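Local coordinates for TrwG protein (Bartonella grahamii, PDB 4NHF) that probably serves as a VirB8-family component of a bacterial type IV secretion system, this piece being its soluble domain, at residues Y47-Y52 and I110-L115. Residues are numbered along the deposited sequence; the frame is centred on the assembly and turned at random.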
loop_
_atom_site.group_PDB
_atom_site.type_symbol
_atom_site.label_atom_id
_atom_site.label_comp_id
_atom_site.label_asym_id
_atom_site.label_seq_id
_atom_site.Cartn_x
_atom_site.Cartn_y
_atom_site.Cartn_z
ATOM N N TYR A 47 -2.593 10.316 5.875
ATOM C CA TYR A 47 -1.924 9.288 5.088
ATOM C C TYR A 47 -1.783 7.951 5.822
ATOM O O TYR A 47 -2.255 6.880 5.347
ATOM C CB TYR A 47 -0.545 9.757 4.562
ATOM C CG TYR A 47 0.134 8.663 3.803
ATOM C CD1 TYR A 47 -0.249 8.347 2.487
ATOM C CD2 TYR A 47 1.130 7.923 4.387
ATOM C CE1 TYR A 47 0.349 7.305 1.810
ATOM C CE2 TYR A 47 1.727 6.871 3.710
ATOM C CZ TYR A 47 1.342 6.578 2.418
ATOM O OH TYR A 47 1.944 5.564 1.758
ATOM N N TRP A 48 -1.141 8.000 6.974
ATOM C CA TRP A 48 -0.812 6.797 7.730
ATOM C C TRP A 48 -2.039 6.143 8.366
ATOM O O TRP A 48 -2.163 4.906 8.392
ATOM C CB TRP A 48 0.289 7.108 8.760
ATOM C CG TRP A 48 1.582 7.296 8.112
ATOM C CD1 TRP A 48 2.260 8.478 7.945
ATOM C CD2 TRP A 48 2.370 6.297 7.499
ATOM N NE1 TRP A 48 3.414 8.264 7.234
ATOM C CE2 TRP A 48 3.504 6.926 6.959
ATOM C CE3 TRP A 48 2.210 4.930 7.308
ATOM C CZ2 TRP A 48 4.483 6.225 6.263
ATOM C CZ3 TRP A 48 3.205 4.229 6.655
ATOM C CH2 TRP A 48 4.322 4.879 6.143
ATOM N N LEU A 49 -2.986 6.950 8.850
ATOM C CA LEU A 49 -4.199 6.376 9.428
ATOM C C LEU A 49 -5.012 5.651 8.361
ATOM O O LEU A 49 -5.570 4.590 8.635
ATOM C CB LEU A 49 -5.066 7.428 10.101
ATOM C CG LEU A 49 -4.449 7.958 11.414
ATOM C CD1 LEU A 49 -5.065 9.283 11.693
ATOM C CD2 LEU A 49 -4.623 7.008 12.593
ATOM N N ASN A 50 -5.148 6.280 7.188
ATOM C CA ASN A 50 -5.776 5.649 6.071
ATOM C C ASN A 50 -5.070 4.363 5.675
ATOM O O ASN A 50 -5.771 3.337 5.435
ATOM C CB ASN A 50 -5.819 6.634 4.901
ATOM C CG ASN A 50 -6.570 6.101 3.694
ATOM O OD1 ASN A 50 -7.753 5.770 3.767
ATOM N ND2 ASN A 50 -5.902 6.077 2.564
ATOM N N GLN A 51 -3.733 4.384 5.526
ATOM C CA GLN A 51 -3.051 3.125 5.161
ATOM C C GLN A 51 -3.315 2.014 6.224
ATOM O O GLN A 51 -3.491 0.842 5.902
ATOM C CB GLN A 51 -1.565 3.298 4.915
ATOM C CG GLN A 51 -1.226 4.021 3.591
ATOM C CD GLN A 51 -1.797 3.350 2.372
ATOM O OE1 GLN A 51 -1.614 2.153 2.186
ATOM N NE2 GLN A 51 -2.558 4.072 1.592
ATOM N N TYR A 52 -3.365 2.402 7.487
ATOM C CA TYR A 52 -3.533 1.411 8.543
ATOM C C TYR A 52 -4.903 0.735 8.448
ATOM O O TYR A 52 -5.013 -0.468 8.548
ATOM C CB TYR A 52 -3.372 1.991 9.923
ATOM C CG TYR A 52 -3.357 0.941 11.002
ATOM C CD1 TYR A 52 -2.258 0.150 11.226
ATOM C CD2 TYR A 52 -4.456 0.763 11.807
ATOM C CE1 TYR A 52 -2.262 -0.813 12.241
ATOM C CE2 TYR A 52 -4.488 -0.208 12.798
ATOM C CZ TYR A 52 -3.392 -0.999 13.021
ATOM O OH TYR A 52 -3.480 -1.924 14.054
ATOM N N ILE A 110 -12.011 10.929 7.999
ATOM C CA ILE A 110 -10.999 10.764 9.013
ATOM C C ILE A 110 -10.996 12.060 9.825
ATOM O O ILE A 110 -10.744 13.124 9.277
ATOM C CB ILE A 110 -9.589 10.538 8.406
ATOM C CG1 ILE A 110 -9.521 9.208 7.635
ATOM C CG2 ILE A 110 -8.562 10.584 9.506
ATOM C CD1 ILE A 110 -8.236 9.059 6.799
ATOM N N GLN A 111 -11.287 11.966 11.105
ATOM C CA GLN A 111 -11.213 13.131 11.983
ATOM C C GLN A 111 -10.052 12.971 12.929
ATOM O O GLN A 111 -9.882 11.923 13.505
ATOM C CB GLN A 111 -12.493 13.341 12.815
ATOM C CG GLN A 111 -13.753 13.547 12.010
ATOM C CD GLN A 111 -14.241 12.252 11.358
ATOM O OE1 GLN A 111 -14.336 11.188 11.995
ATOM N NE2 GLN A 111 -14.526 12.327 10.054
ATOM N N LEU A 112 -9.321 14.060 13.154
ATOM C CA LEU A 112 -8.249 14.114 14.134
ATOM C C LEU A 112 -8.560 15.071 15.282
ATOM O O LEU A 112 -9.097 16.145 15.053
ATOM C CB LEU A 112 -7.000 14.680 13.450
ATOM C CG LEU A 112 -6.526 14.077 12.132
ATOM C CD1 LEU A 112 -5.239 14.765 11.769
ATOM C CD2 LEU A 112 -6.340 12.604 12.310
ATOM N N ASN A 113 -8.154 14.742 16.501
ATOM C CA ASN A 113 -8.152 15.772 17.568
ATOM C C ASN A 113 -6.802 16.438 17.852
ATOM O O ASN A 113 -6.675 17.176 18.807
ATOM C CB ASN A 113 -8.709 15.248 18.868
ATOM C CG ASN A 113 -7.701 14.461 19.664
ATOM O OD1 ASN A 113 -6.577 14.137 19.193
ATOM N ND2 ASN A 113 -8.095 14.119 20.902
ATOM N N GLY A 114 -5.794 16.180 17.039
ATOM C CA GLY A 114 -4.516 16.875 17.166
ATOM C C GLY A 114 -3.666 16.513 18.384
ATOM O O GLY A 114 -2.565 17.077 18.525
ATOM N N LEU A 115 -4.157 15.610 19.254
ATOM C CA LEU A 115 -3.377 15.114 20.376
ATOM C C LEU A 115 -3.084 13.593 20.318
ATOM O O LEU A 115 -2.865 12.968 21.340
ATOM C CB LEU A 115 -4.110 15.433 21.668
ATOM C CG LEU A 115 -4.458 16.916 21.972
ATOM C CD1 LEU A 115 -5.214 16.993 23.285
ATOM C CD2 LEU A 115 -3.234 17.840 22.002
#
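Leu49, on helix 42-57, meets Leu112 and Ile110 of strand 102-112 in a small, largely apolar contact that buries 145 Å² in all. The closest touch is methyl to methyl, Leu49 CD1 against Leu112 CD2 at 3.6 Å, the two branched chains lying askew to one another. Leu49 CD1 also comes within 4.3 Å of Ile110 CG2, so one leucine branch serves both strand residues. Ile110 divides its work: CG1 stands anti to the carbonyl carbon (chi1 -65°) and carries CD1 out to the helix, where it rests 3.9 Å from Asn50 CB. Asn50 thus offers its methylene here. Branched aliphatic residues suit such a place, since their methyls fill the gap between segment axes 10.0 Å apart.

Arg46 NH1, on the same helix, hydrogen-bonds to Ile110 O. Just beyond the strand, Asn113 OD1 accepts from Leu115 N at 2.8 Å, an Asx turn, and from Gln117 N; Gly114 takes the positive phi of the bend with ease.

Helix 42-57 lies across the antiparallel sheet, and Leu49 reaches past the edge strand 102-112 to Ala118, Ile144 and Tyr146 on the next two strands. Leu159 of the second subunit packs on Asn50 and Ile110, within the dimer interface.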